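Local coordinates for SWD1-like protein (Myceliophthora thermophila, PDB 6E29) that probably serves as the Swd1 (Cps50) subunit of the COMPASS histone H3 methyltransferase complex, represented here by its WD-repeat beta-propeller domain, at residues Thr29-Asn34 against Leu40-Val45; Thr48-Asp53 against Met57-Lys62; Met134-Asp137 against Val142-Arg145; Arg237-Phe242 against Tyr297-Gly302; Gly318-His323 against Leu329-Leu334. All blocks are in the same frame, centred on the assembly; numbering follows the deposited sequence. Where two conformers were deposited one is given.

Interaction 1: Thr29-Asn34 against Leu40-Val45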
# COMPACT_ATOMS: atom_id res chain seq x y z
N THR B 29 -9.99 -8.29 5.57
CA THR B 29 -10.00 -6.98 4.95
C THR B 29 -8.73 -6.72 4.16
O THR B 29 -8.71 -5.79 3.35
CB THR B 29 -10.13 -5.85 5.98
OG1 THR B 29 -9.06 -5.93 6.93
CG2 THR B 29 -11.43 -5.93 6.69
N CYS B 30 -7.69 -7.52 4.36
CA CYS B 30 -6.39 -7.28 3.74
C CYS B 30 -5.62 -8.59 3.77
O CYS B 30 -5.79 -9.38 4.70
CB CYS B 30 -5.68 -6.15 4.51
SG CYS B 30 -3.92 -5.84 4.27
N VAL B 31 -4.71 -8.79 2.80
CA VAL B 31 -3.80 -9.94 2.78
C VAL B 31 -2.44 -9.47 2.29
O VAL B 31 -2.35 -8.50 1.56
CB VAL B 31 -4.28 -11.06 1.86
CG1 VAL B 31 -5.33 -11.88 2.57
CG2 VAL B 31 -4.76 -10.45 0.56
N ARG B 32 -1.39 -10.20 2.65
CA ARG B 32 -0.02 -9.90 2.22
C ARG B 32 0.82 -11.15 2.40
O ARG B 32 0.86 -11.71 3.51
CB ARG B 32 0.65 -8.75 3.05
CG ARG B 32 1.90 -8.22 2.41
CD ARG B 32 1.49 -7.06 1.45
NE ARG B 32 2.57 -6.55 0.60
CZ ARG B 32 3.23 -5.42 0.81
NH1 ARG B 32 2.95 -4.66 1.88
NH2 ARG B 32 4.18 -5.04 -0.07
N PHE B 33 1.48 -11.59 1.33
CA PHE B 33 2.43 -12.72 1.43
C PHE B 33 3.75 -12.24 2.03
O PHE B 33 4.13 -11.09 1.82
CB PHE B 33 2.71 -13.29 0.04
CG PHE B 33 1.55 -14.02 -0.57
CD1 PHE B 33 1.34 -15.35 -0.23
CD2 PHE B 33 0.70 -13.43 -1.51
CE1 PHE B 33 0.26 -16.12 -0.78
CE2 PHE B 33 -0.38 -14.21 -2.08
CZ PHE B 33 -0.58 -15.57 -1.69
N ASN B 34 4.47 -13.12 2.75
CA ASN B 34 5.84 -12.76 3.15
C ASN B 34 6.74 -12.93 1.93
O ASN B 34 6.30 -13.29 0.84
CB ASN B 34 6.28 -13.56 4.40
CG ASN B 34 6.53 -15.05 4.11
OD1 ASN B 34 6.17 -15.56 3.05
ND2 ASN B 34 7.15 -15.76 5.07
N LEU B 40 1.15 -16.39 4.55
CA LEU B 40 0.24 -15.32 4.14
C LEU B 40 -0.37 -14.73 5.39
O LEU B 40 -0.80 -15.46 6.29
CB LEU B 40 -0.85 -15.84 3.22
CG LEU B 40 -1.95 -14.82 2.91
CD1 LEU B 40 -1.43 -13.81 1.87
CD2 LEU B 40 -3.18 -15.56 2.42
N ALA B 41 -0.33 -13.41 5.50
CA ALA B 41 -1.00 -12.76 6.60
C ALA B 41 -2.34 -12.23 6.15
O ALA B 41 -2.48 -11.75 5.02
CB ALA B 41 -0.15 -11.60 7.13
N SER B 42 -3.31 -12.32 7.02
CA SER B 42 -4.66 -11.83 6.78
C SER B 42 -5.06 -10.92 7.95
O SER B 42 -4.77 -11.22 9.10
CB SER B 42 -5.64 -13.02 6.63
OG SER B 42 -6.95 -12.58 6.44
N GLY B 43 -5.71 -9.80 7.66
CA GLY B 43 -6.24 -8.93 8.70
C GLY B 43 -7.75 -8.97 8.55
O GLY B 43 -8.26 -9.18 7.44
N ARG B 44 -8.46 -8.80 9.67
CA ARG B 44 -9.90 -9.01 9.72
C ARG B 44 -10.61 -7.76 10.21
O ARG B 44 -10.00 -6.86 10.81
CB ARG B 44 -10.27 -10.21 10.63
CG ARG B 44 -9.18 -11.28 10.61
CD ARG B 44 -9.55 -12.61 11.18
NE ARG B 44 -10.47 -12.56 12.28
CZ ARG B 44 -10.78 -13.63 13.02
NH1 ARG B 44 -10.21 -14.80 12.78
NH2 ARG B 44 -11.65 -13.51 14.02
N VAL B 45 -11.92 -7.75 9.96
CA VAL B 45 -12.77 -6.64 10.40
C VAL B 45 -12.61 -6.41 11.89
O VAL B 45 -12.61 -5.26 12.36
CB VAL B 45 -14.24 -6.93 10.05
CG1 VAL B 45 -15.18 -5.97 10.81
CG2 VAL B 45 -14.46 -6.86 8.56
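Leu40 CD1 sits over the centre of the Phe33 ring, 3.7 Å from the ring centroid and 7° off the ring normal. This is a CH-pi contact across a non-hydrogen-bonded antiparallel pair. Leu40 CG is anti to the backbone N (chi1 172°), and CD1 reaches over to the other strand. The same methyl lies 4.0 Å from Val31 CB, so it is wedged between the two side chains. With an alanine at Phe33, Leu40 CD1 would probably have no ring to rest on, and a gap would open beside Pro324. The backbones fix this register. Ala41 N bonds to Arg32 O at 2.9 Å, and Arg32 N returns the bond to Ala41 O. Near Thr29 the pairing becomes a classic beta bulge: Thr29 and Cys30 both face Gly43, with Thr29 N 2.7 Å from Gly43 O. Thr29 CG2 meets Val45 CG2 there, while its OG1 bonds to Ile70 O. The hairpin forms the two inner strands of a WD-repeat propeller blade. Strand 48-53 continues the sheet beyond strand 39-44. Val31 and Ser42 pack on Ile339 of one adjacent blade, and Ala41 packs on Leu73 and Trp75 of the other.

Interaction 2: Thr48-Asp53 against Met57-Lys62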
# COMPACT_ATOMS: atom_id res chain seq x y z
N THR B 48 -8.28 -8.79 14.34
CA THR B 48 -7.38 -9.93 14.45
C THR B 48 -6.53 -10.07 13.18
O THR B 48 -6.98 -9.78 12.07
CB THR B 48 -8.17 -11.22 14.69
OG1 THR B 48 -9.05 -11.04 15.81
CG2 THR B 48 -7.22 -12.38 14.98
N VAL B 49 -5.30 -10.54 13.36
CA VAL B 49 -4.40 -10.85 12.26
C VAL B 49 -4.11 -12.34 12.26
O VAL B 49 -3.85 -12.92 13.32
CB VAL B 49 -3.09 -10.05 12.34
CG1 VAL B 49 -2.14 -10.50 11.21
CG2 VAL B 49 -3.42 -8.55 12.21
N VAL B 50 -4.20 -12.97 11.08
CA VAL B 50 -4.05 -14.41 10.94
C VAL B 50 -2.84 -14.69 10.05
O VAL B 50 -2.65 -14.07 9.01
CB VAL B 50 -5.33 -15.07 10.38
CG1 VAL B 50 -5.15 -16.59 10.26
CG2 VAL B 50 -6.49 -14.76 11.31
N ILE B 51 -2.00 -15.61 10.50
CA ILE B 51 -0.83 -16.06 9.76
C ILE B 51 -1.19 -17.45 9.24
O ILE B 51 -1.38 -18.37 10.04
CB ILE B 51 0.41 -16.13 10.65
CG1 ILE B 51 0.68 -14.75 11.31
CG2 ILE B 51 1.58 -16.71 9.87
CD1 ILE B 51 0.63 -13.57 10.27
N TRP B 52 -1.30 -17.59 7.91
CA TRP B 52 -1.60 -18.88 7.28
C TRP B 52 -0.31 -19.53 6.80
O TRP B 52 0.47 -18.91 6.09
CB TRP B 52 -2.52 -18.71 6.07
CG TRP B 52 -3.82 -18.10 6.37
CD1 TRP B 52 -4.12 -16.75 6.48
CD2 TRP B 52 -5.05 -18.79 6.57
NE1 TRP B 52 -5.46 -16.59 6.76
CE2 TRP B 52 -6.05 -17.82 6.78
CE3 TRP B 52 -5.41 -20.15 6.56
CZ2 TRP B 52 -7.37 -18.17 7.02
CZ3 TRP B 52 -6.70 -20.47 6.77
CH2 TRP B 52 -7.67 -19.49 7.01
N ASP B 53 -0.10 -20.79 7.20
CA ASP B 53 0.97 -21.61 6.65
C ASP B 53 0.53 -22.10 5.26
O ASP B 53 -0.41 -22.89 5.17
CB ASP B 53 1.23 -22.77 7.60
CG ASP B 53 2.41 -23.62 7.21
OD1 ASP B 53 3.14 -24.08 8.12
OD2 ASP B 53 2.62 -23.86 6.01
N MET B 57 -2.13 -24.89 4.26
CA MET B 57 -3.21 -23.92 4.10
C MET B 57 -4.04 -23.79 5.37
O MET B 57 -5.22 -23.43 5.30
CB MET B 57 -4.14 -24.28 2.92
CG MET B 57 -3.52 -24.14 1.56
SD MET B 57 -2.72 -22.55 1.27
CE MET B 57 -4.06 -21.38 1.49
N GLY B 58 -3.45 -24.10 6.54
CA GLY B 58 -4.09 -23.88 7.81
C GLY B 58 -3.54 -22.64 8.53
O GLY B 58 -2.57 -22.00 8.11
N VAL B 59 -4.17 -22.33 9.66
CA VAL B 59 -3.78 -21.18 10.47
C VAL B 59 -2.61 -21.59 11.36
O VAL B 59 -2.70 -22.57 12.09
CB VAL B 59 -4.95 -20.68 11.32
CG1 VAL B 59 -4.42 -19.74 12.43
CG2 VAL B 59 -5.95 -19.95 10.43
N ALA B 60 -1.52 -20.82 11.30
CA ALA B 60 -0.34 -21.03 12.11
C ALA B 60 -0.41 -20.23 13.39
O ALA B 60 -0.02 -20.72 14.45
CB ALA B 60 0.93 -20.65 11.34
N ARG B 61 -0.93 -19.01 13.33
CA ARG B 61 -1.20 -18.30 14.57
C ARG B 61 -2.17 -17.16 14.33
O ARG B 61 -2.36 -16.69 13.21
CB ARG B 61 0.09 -17.80 15.21
CG ARG B 61 0.97 -16.99 14.30
CD ARG B 61 2.00 -16.20 15.12
NE ARG B 61 2.53 -16.88 16.30
CZ ARG B 61 3.61 -17.66 16.27
NH1 ARG B 61 4.23 -17.83 15.11
NH2 ARG B 61 4.08 -18.24 17.36
N LYS B 62 -2.84 -16.78 15.42
CA LYS B 62 -3.76 -15.65 15.45
C LYS B 62 -3.20 -14.60 16.40
O LYS B 62 -2.86 -14.91 17.55
CB LYS B 62 -5.15 -16.10 15.90
CG LYS B 62 -5.94 -16.93 14.87
CD LYS B 62 -7.11 -17.64 15.53
CE LYS B 62 -8.21 -17.99 14.54
NZ LYS B 62 -7.66 -18.73 13.37
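Val59 CG2 is the bump of this contact, and the face of the Trp52 indole is its seat. The methyl lies 3.8 Å from the centroid of the six-membered ring, 10° off the normal, in a CH-pi contact. Val50 CG1 rests over the same face, above NE1 of the indole. The two methyls press together beside the ring: Val50 CG1 to Val59 CG2 is 3.5 Å, tighter than usual for carbons. The valines cross at about a right angle, and Val50 CG1 fills the notch between the two Val59 methyls. Met57 O closes in on the edge of the indole, 3.5 Å from Trp52 CE3. Farther along, Val50 CG2 lies against Lys62 CG.

The other side of the sheet is shaped differently. Ile51 and Arg61 run side by side in the same direction, with Ile51 CG1 3.7 Å from Arg61 CG. A classic beta bulge widens strand 58-62 here, because Ala60 and Arg61 both face Ile51. Ile51 O takes a 2.8 Å bond from Ala60 N and a weak one from Arg61 N. Ile51 N gives a nearly straight bond to Arg61 O (175°).

Trp52 and Asp53 end the third strand, as the Trp-Asp pair does in WD repeats. Asp53 OD2 bonds to Glu55 N in the turn that follows. The hairpin is the outer half of its blade, next to strand 39-44. Trp52 touches Ile23 of strand 19-23, which belongs to an adjacent blade. Val49 and Ile51 pack on Leu82 of strand 81-86 in the next one.

Interaction 3: Met134-Asp137 against Val142-Arg145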
# COMPACT_ATOMS: atom_id res chain seq x y z
N MET B 134 3.52 10.20 9.00
CA MET B 134 4.52 10.10 10.07
C MET B 134 5.60 9.07 9.74
O MET B 134 5.33 8.02 9.16
CB MET B 134 3.87 9.70 11.42
CG MET B 134 2.78 10.63 11.92
SD MET B 134 3.42 12.23 12.43
CE MET B 134 4.43 11.74 13.80
N LEU B 135 6.84 9.41 10.10
CA LEU B 135 7.96 8.48 10.12
C LEU B 135 8.26 8.17 11.59
O LEU B 135 8.55 9.08 12.39
CB LEU B 135 9.17 9.09 9.42
CG LEU B 135 10.35 8.16 9.16
CD1 LEU B 135 9.85 7.00 8.40
CD2 LEU B 135 11.43 8.86 8.35
N VAL B 136 8.17 6.90 11.97
CA VAL B 136 8.33 6.55 13.38
C VAL B 136 9.53 5.63 13.56
O VAL B 136 9.66 4.62 12.86
CB VAL B 136 7.06 5.88 13.96
CG1 VAL B 136 7.28 5.53 15.44
CG2 VAL B 136 5.85 6.81 13.81
N ASP B 137 10.40 5.96 14.52
CA ASP B 137 11.48 5.06 14.91
C ASP B 137 11.02 4.20 16.08
O ASP B 137 10.75 4.73 17.17
CB ASP B 137 12.72 5.89 15.26
CG ASP B 137 13.85 5.08 15.88
OD1 ASP B 137 13.79 3.84 15.99
OD2 ASP B 137 14.85 5.74 16.29
N VAL B 142 9.40 3.17 23.12
CA VAL B 142 8.67 4.39 23.51
C VAL B 142 9.31 4.81 22.19
O VAL B 142 10.53 4.95 22.05
CB VAL B 142 9.26 5.18 24.70
CG1 VAL B 142 9.18 6.67 24.44
CG2 VAL B 142 8.55 4.81 26.03
N GLU B 143 8.48 4.97 21.18
CA GLU B 143 8.92 5.37 19.86
C GLU B 143 9.41 6.82 19.84
O GLU B 143 9.21 7.62 20.76
CB GLU B 143 7.78 5.20 18.87
CG GLU B 143 6.65 6.22 19.04
CD GLU B 143 5.69 5.90 20.18
OE1 GLU B 143 5.90 4.94 20.94
OE2 GLU B 143 4.69 6.63 20.29
N VAL B 144 10.07 7.17 18.73
CA VAL B 144 10.33 8.55 18.38
C VAL B 144 9.61 8.81 17.06
O VAL B 144 9.84 8.11 16.08
CB VAL B 144 11.83 8.85 18.26
CG1 VAL B 144 12.05 10.41 18.16
CG2 VAL B 144 12.60 8.21 19.39
N ARG B 145 8.73 9.81 17.05
CA ARG B 145 7.93 10.08 15.87
C ARG B 145 8.49 11.32 15.17
O ARG B 145 8.98 12.25 15.82
CB ARG B 145 6.46 10.33 16.24
CG ARG B 145 5.88 9.37 17.24
CD ARG B 145 4.36 9.52 17.37
NE ARG B 145 3.88 8.68 18.47
CZ ARG B 145 2.61 8.34 18.65
NH1 ARG B 145 1.68 8.78 17.81
NH2 ARG B 145 2.26 7.56 19.66
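The Met134 chain bends at chi2 and chi3 (-70° and -64°), which brings its CE to 3.5 Å from Arg145 CB. Glu143 CB comes to 3.5 Å from Val136 CG1. A chi1 of 71° lays Glu143 CG against Val136 CG1 as well, 3.7 Å away. These contacts belong to a beta hairpin, the outer pair of strands in one propeller blade. Val136 CG2 passes the Arg145 chain at CG. The valine therefore has one branch on Glu143, just before the outer strand, and the other on Arg145 within it.

Two backbone bonds join Asp137 and Val144. Asp137 N to Val144 O is 2.7 Å, and Val144 N to Asp137 O is 3.0 Å. The carboxylate of Asp137 turns to the hairpin loop, where OD1 bonds to Thr139 OG1. On the inner side, Leu135 and Val136 pack on strand 123-128. The guanidinium of Arg145 makes a cation-pi contact with Phe107, and its NH2 also bonds to Arg106 O.

A salt bridge to Glu143 helps to hold the rotation of that guanidinium. Arg145 grips Glu143 side-on, with both nitrogens on one oxygen: NE lies 2.9 Å and NH2 2.7 Å from Glu143 OE2.

Interaction 4: Arg237-Phe242 against Tyr297-Gly302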
# COMPACT_ATOMS: atom_id res chain seq x y z
N ARG B 237 -10.36 6.71 -12.08
CA ARG B 237 -10.72 5.55 -12.89
C ARG B 237 -9.56 5.05 -13.74
O ARG B 237 -9.76 4.26 -14.66
CB ARG B 237 -11.94 5.83 -13.81
CG ARG B 237 -13.22 6.16 -13.03
CD ARG B 237 -14.35 6.74 -13.85
NE ARG B 237 -15.52 6.84 -12.97
CZ ARG B 237 -15.68 7.79 -12.03
NH1 ARG B 237 -14.75 8.73 -11.84
NH2 ARG B 237 -16.76 7.78 -11.27
N ILE B 238 -8.35 5.54 -13.49
CA ILE B 238 -7.21 5.19 -14.31
C ILE B 238 -6.13 4.62 -13.41
O ILE B 238 -5.77 5.24 -12.41
CB ILE B 238 -6.68 6.40 -15.09
CG1 ILE B 238 -7.80 6.89 -16.01
CG2 ILE B 238 -5.46 6.00 -15.89
CD1 ILE B 238 -7.47 8.24 -16.67
N ILE B 239 -5.61 3.45 -13.78
CA ILE B 239 -4.45 2.85 -13.13
C ILE B 239 -3.22 3.23 -13.94
O ILE B 239 -3.28 3.30 -15.18
CB ILE B 239 -4.61 1.32 -13.00
CG1 ILE B 239 -5.88 0.99 -12.23
CG2 ILE B 239 -3.38 0.73 -12.25
CD1 ILE B 239 -6.35 -0.54 -12.39
N ARG B 240 -2.12 3.53 -13.25
CA ARG B 240 -0.93 4.02 -13.94
C ARG B 240 0.30 3.34 -13.40
O ARG B 240 0.39 3.10 -12.19
CB ARG B 240 -0.73 5.52 -13.72
CG ARG B 240 -1.91 6.32 -14.35
CD ARG B 240 -1.79 7.79 -13.94
NE ARG B 240 -2.82 8.67 -14.52
CZ ARG B 240 -3.99 8.93 -13.96
NH1 ARG B 240 -4.35 8.38 -12.79
NH2 ARG B 240 -4.83 9.76 -14.59
N THR B 241 1.25 3.06 -14.29
CA THR B 241 2.59 2.64 -13.91
C THR B 241 3.57 3.71 -14.34
O THR B 241 3.38 4.38 -15.36
CB THR B 241 2.96 1.31 -14.52
OG1 THR B 241 2.75 1.34 -15.94
CG2 THR B 241 2.10 0.19 -13.86
N PHE B 242 4.60 3.89 -13.54
CA PHE B 242 5.64 4.87 -13.83
C PHE B 242 7.01 4.25 -13.66
O PHE B 242 7.19 3.34 -12.85
CB PHE B 242 5.59 6.08 -12.91
CG PHE B 242 4.33 6.84 -12.96
CD1 PHE B 242 4.24 8.04 -13.67
CD2 PHE B 242 3.23 6.36 -12.25
CE1 PHE B 242 3.03 8.72 -13.71
CE2 PHE B 242 2.05 7.02 -12.29
CZ PHE B 242 1.95 8.23 -13.02
N TYR B 297 -9.52 -7.76 -13.09
CA TYR B 297 -8.93 -7.51 -14.39
C TYR B 297 -7.44 -7.72 -14.26
O TYR B 297 -6.85 -7.30 -13.27
CB TYR B 297 -9.22 -6.08 -14.86
CG TYR B 297 -10.69 -5.93 -15.27
CD1 TYR B 297 -11.70 -5.87 -14.31
CD2 TYR B 297 -11.06 -5.84 -16.61
CE1 TYR B 297 -13.04 -5.74 -14.67
CE2 TYR B 297 -12.41 -5.70 -16.99
CZ TYR B 297 -13.38 -5.66 -16.00
OH TYR B 297 -14.71 -5.52 -16.34
N ILE B 298 -6.82 -8.32 -15.30
CA ILE B 298 -5.36 -8.49 -15.33
C ILE B 298 -4.84 -7.93 -16.66
O ILE B 298 -5.29 -8.36 -17.73
CB ILE B 298 -4.96 -9.96 -15.16
CG1 ILE B 298 -5.58 -10.53 -13.87
CG2 ILE B 298 -3.46 -10.08 -15.11
CD1 ILE B 298 -5.26 -12.07 -13.68
N TRP B 299 -3.94 -6.96 -16.59
CA TRP B 299 -3.24 -6.43 -17.76
C TRP B 299 -1.77 -6.84 -17.73
O TRP B 299 -1.20 -7.14 -16.66
CB TRP B 299 -3.31 -4.91 -17.79
CG TRP B 299 -4.66 -4.32 -17.86
CD1 TRP B 299 -5.33 -3.91 -19.00
CD2 TRP B 299 -5.49 -3.95 -16.75
NE1 TRP B 299 -6.53 -3.36 -18.66
CE2 TRP B 299 -6.66 -3.36 -17.29
CE3 TRP B 299 -5.37 -4.06 -15.35
CZ2 TRP B 299 -7.72 -2.91 -16.49
CZ3 TRP B 299 -6.41 -3.59 -14.54
CH2 TRP B 299 -7.57 -3.01 -15.12
N GLU B 300 -1.12 -6.78 -18.89
CA GLU B 300 0.30 -7.06 -18.96
C GLU B 300 1.05 -5.78 -19.28
O GLU B 300 0.60 -4.97 -20.10
CB GLU B 300 0.60 -8.16 -20.02
CG GLU B 300 -0.03 -7.90 -21.37
CD GLU B 300 0.87 -7.02 -22.22
OE1 GLU B 300 2.12 -7.10 -22.02
OE2 GLU B 300 0.32 -6.23 -23.03
N ARG B 301 2.19 -5.58 -18.64
CA ARG B 301 2.95 -4.33 -18.73
C ARG B 301 3.90 -4.29 -19.90
O ARG B 301 4.49 -3.24 -20.17
CB ARG B 301 3.80 -4.13 -17.49
CG ARG B 301 3.05 -3.68 -16.32
CD ARG B 301 4.02 -3.31 -15.22
NE ARG B 301 5.18 -2.56 -15.71
CZ ARG B 301 6.44 -2.97 -15.63
NH1 ARG B 301 6.74 -4.14 -15.06
NH2 ARG B 301 7.41 -2.21 -16.14
N GLY B 302 4.12 -5.43 -20.55
CA GLY B 302 4.94 -5.43 -21.74
C GLY B 302 4.39 -4.48 -22.79
O GLY B 302 5.13 -3.66 -23.35
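Ile239 reaches out from one propeller blade and touches Trp299 of the next with a single methyl. Its CB points toward the segment 297-302. CG1 leaves anti to the carbonyl carbon (chi1 -58°) and carries the chain toward the indole, though it is still 5.2 Å from Trp299 CZ3. CG2 branches off on a course farther from the ring. The chain is extended at chi2 (164°), and this puts CD1 at the tip. CD1 makes the contact, 3.7 Å from Trp299 CZ3 and 3.9 Å from Trp299 CH2. The approach to the ring is oblique, on the benzene half of the indole.

The contact is made by side chains alone. Ile239 CA and Trp299 CA are 10.4 Å apart, and no hydrogen bond crosses. A second, looser touch lies two residues on, where Thr241 CG2 is 4.2 Å from Arg301 CD. The polar ends of these two side chains share a partner outside the segments. Thr241 OG1 bonds to Glu262 OE2, and Arg301 NH2 forms a salt bridge with Glu262 OE1. Glu262 thus ties the threonine of its own blade to the arginine of the neighbouring one.

Ile239 and Trp299 each lie on the third strand of their own four-stranded blade. Ile239 also packs on Leu231 in its own sheet and on Val277 and Ala288 in the other. The Trp299 ring meets Trp274 edge-to-face and lies close to Phe265. Strand 261-265 therefore borders the contact from one blade, and strands 274-279 and 285-290 from the other.

Interaction 5: Gly318-His323 against Leu329-Leu334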
# COMPACT_ATOMS: atom_id res chain seq x y z
N GLY B 318 -12.16 -6.98 -2.86
CA GLY B 318 -11.44 -5.85 -2.31
C GLY B 318 -9.95 -5.95 -2.52
O GLY B 318 -9.45 -5.81 -3.64
N VAL B 319 -9.21 -6.16 -1.42
CA VAL B 319 -7.75 -6.15 -1.51
C VAL B 319 -7.30 -7.36 -2.29
O VAL B 319 -7.79 -8.47 -2.04
CB VAL B 319 -7.12 -6.16 -0.11
CG1 VAL B 319 -5.64 -6.65 -0.14
CG2 VAL B 319 -7.19 -4.74 0.49
N ILE B 320 -6.29 -7.19 -3.16
CA ILE B 320 -5.74 -8.35 -3.88
C ILE B 320 -4.23 -8.34 -3.71
O ILE B 320 -3.61 -7.30 -3.51
CB ILE B 320 -6.14 -8.34 -5.38
CG1 ILE B 320 -5.56 -7.09 -6.04
CG2 ILE B 320 -7.71 -8.39 -5.51
CD1 ILE B 320 -5.86 -7.01 -7.49
N GLU B 321 -3.62 -9.51 -3.85
CA GLU B 321 -2.17 -9.63 -3.68
C GLU B 321 -1.68 -10.81 -4.49
O GLU B 321 -2.31 -11.87 -4.46
CB GLU B 321 -1.77 -9.89 -2.23
CG GLU B 321 -1.93 -8.69 -1.36
CD GLU B 321 -0.97 -7.58 -1.77
OE1 GLU B 321 0.22 -7.86 -2.09
OE2 GLU B 321 -1.43 -6.43 -1.79
N TRP B 322 -0.59 -10.64 -5.23
CA TRP B 322 0.02 -11.77 -5.90
C TRP B 322 1.05 -12.47 -5.01
O TRP B 322 1.75 -11.80 -4.22
CB TRP B 322 0.76 -11.31 -7.16
CG TRP B 322 -0.09 -10.78 -8.29
CD1 TRP B 322 -0.56 -9.49 -8.44
CD2 TRP B 322 -0.49 -11.49 -9.46
NE1 TRP B 322 -1.22 -9.37 -9.65
CE2 TRP B 322 -1.17 -10.57 -10.30
CE3 TRP B 322 -0.32 -12.81 -9.91
CZ2 TRP B 322 -1.69 -10.94 -11.52
CZ3 TRP B 322 -0.85 -13.16 -11.13
CH2 TRP B 322 -1.52 -12.24 -11.92
N HIS B 323 1.24 -13.77 -5.25
CA HIS B 323 2.33 -14.51 -4.59
C HIS B 323 3.70 -13.99 -5.07
O HIS B 323 3.84 -13.59 -6.23
CB HIS B 323 2.15 -16.00 -4.91
CG HIS B 323 3.04 -16.90 -4.10
ND1 HIS B 323 4.29 -17.29 -4.53
CD2 HIS B 323 2.85 -17.47 -2.88
CE1 HIS B 323 4.83 -18.08 -3.61
NE2 HIS B 323 3.99 -18.19 -2.60
N LEU B 329 -2.91 -15.45 -7.50
CA LEU B 329 -3.47 -14.12 -7.20
C LEU B 329 -4.52 -14.35 -6.12
O LEU B 329 -5.45 -15.13 -6.35
CB LEU B 329 -4.11 -13.50 -8.47
CG LEU B 329 -4.90 -12.20 -8.33
CD1 LEU B 329 -4.01 -11.03 -7.72
CD2 LEU B 329 -5.46 -11.80 -9.70
N ALA B 330 -4.35 -13.74 -4.94
CA ALA B 330 -5.30 -13.90 -3.85
C ALA B 330 -6.17 -12.65 -3.76
O ALA B 330 -5.70 -11.53 -3.96
CB ALA B 330 -4.59 -14.12 -2.51
N ALA B 331 -7.43 -12.85 -3.38
CA ALA B 331 -8.36 -11.72 -3.28
C ALA B 331 -9.31 -11.89 -2.11
O ALA B 331 -9.73 -13.00 -1.80
CB ALA B 331 -9.16 -11.55 -4.57
N CYS B 332 -9.66 -10.77 -1.46
CA CYS B 332 -10.58 -10.74 -0.33
C CYS B 332 -11.93 -10.33 -0.84
O CYS B 332 -12.07 -9.26 -1.45
CB CYS B 332 -10.11 -9.71 0.71
SG CYS B 332 -8.43 -10.01 1.26
N GLY B 333 -12.94 -11.16 -0.58
CA GLY B 333 -14.31 -10.78 -0.92
C GLY B 333 -14.87 -9.76 0.06
O GLY B 333 -14.74 -9.92 1.28
N LEU B 334 -15.49 -8.71 -0.48
CA LEU B 334 -16.07 -7.66 0.36
C LEU B 334 -17.30 -8.14 1.10
O LEU B 334 -17.60 -7.61 2.17
CB LEU B 334 -16.45 -6.45 -0.47
CG LEU B 334 -15.25 -5.69 -1.06
CD1 LEU B 334 -15.78 -4.54 -1.89
CD2 LEU B 334 -14.27 -5.18 0.04
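Trp322 offers one face of its indole to Leu329. Leu329 CD1 stands 3.7 Å from the centroid of the five-membered ring, only 5° off the normal, in a CH-pi contact. Leu329 CB comes near the other half of the ring, 4.1 Å from Trp322 CE3. At the rim, NE1 makes a weak hydrogen bond to Ala278 O. The residues belong to a beta hairpin, the two inner strands of a WD-repeat propeller blade. A glycine at Trp322 would probably leave Leu329 CD1 without its ring and open a gap against Ala287 and Val344.

A chi1 of 172° turns CG of Leu329 away from its own N, and CD1 ends up between the tryptophan and Ile320. Ile320 in turn sets its CG2 3.6 Å from Ala331 CB on the same face of the sheet. The other face carries Glu321 and Ala330. The end of the Glu321 side chain leads away from the hairpin to a salt bridge with Arg222, so this buried carboxylate has a charged mate. Two residues on, the ring of His323 meets Phe33 of the adjacent blade edge-to-face.

Backbone bonds pair Glu321 with Ala330 in both directions, and strand 339-343 continues the sheet beyond strand 328-333. At the far end, Gly318 is bare where Leu334 folds in, with Leu334 CD2 3.7 Å from Gly318 CA. Beside it, Gly318 N gives a short, nearly straight bond to Cys332 O, 2.7 Å long with an angle of 173° at the hydrogen.

Overall arrangement
The seven four-stranded sheets form a closed propeller, and strand 19-23 completes the blade of interaction 5. Interactions 1 and 2 share one blade: Ser42 O lies 2.7 Å from Val50 N, a probable hydrogen bond. Interactions 1 and 5 are the inner hairpins of adjacent blades, with centres about 9 Å apart. They meet where Phe33 CD2 comes 3.3 Å from Trp322 O. Interaction 4 joins two blades, and its Ile298 CD1 packs 4.0 Å from Leu329 CD2 of interaction 5. Interaction 3 stands alone, its centre about 34 Å from that of interaction 4, across the chain's centre. The five are structural packing within the propeller, and none is tied to a described ligand or active site.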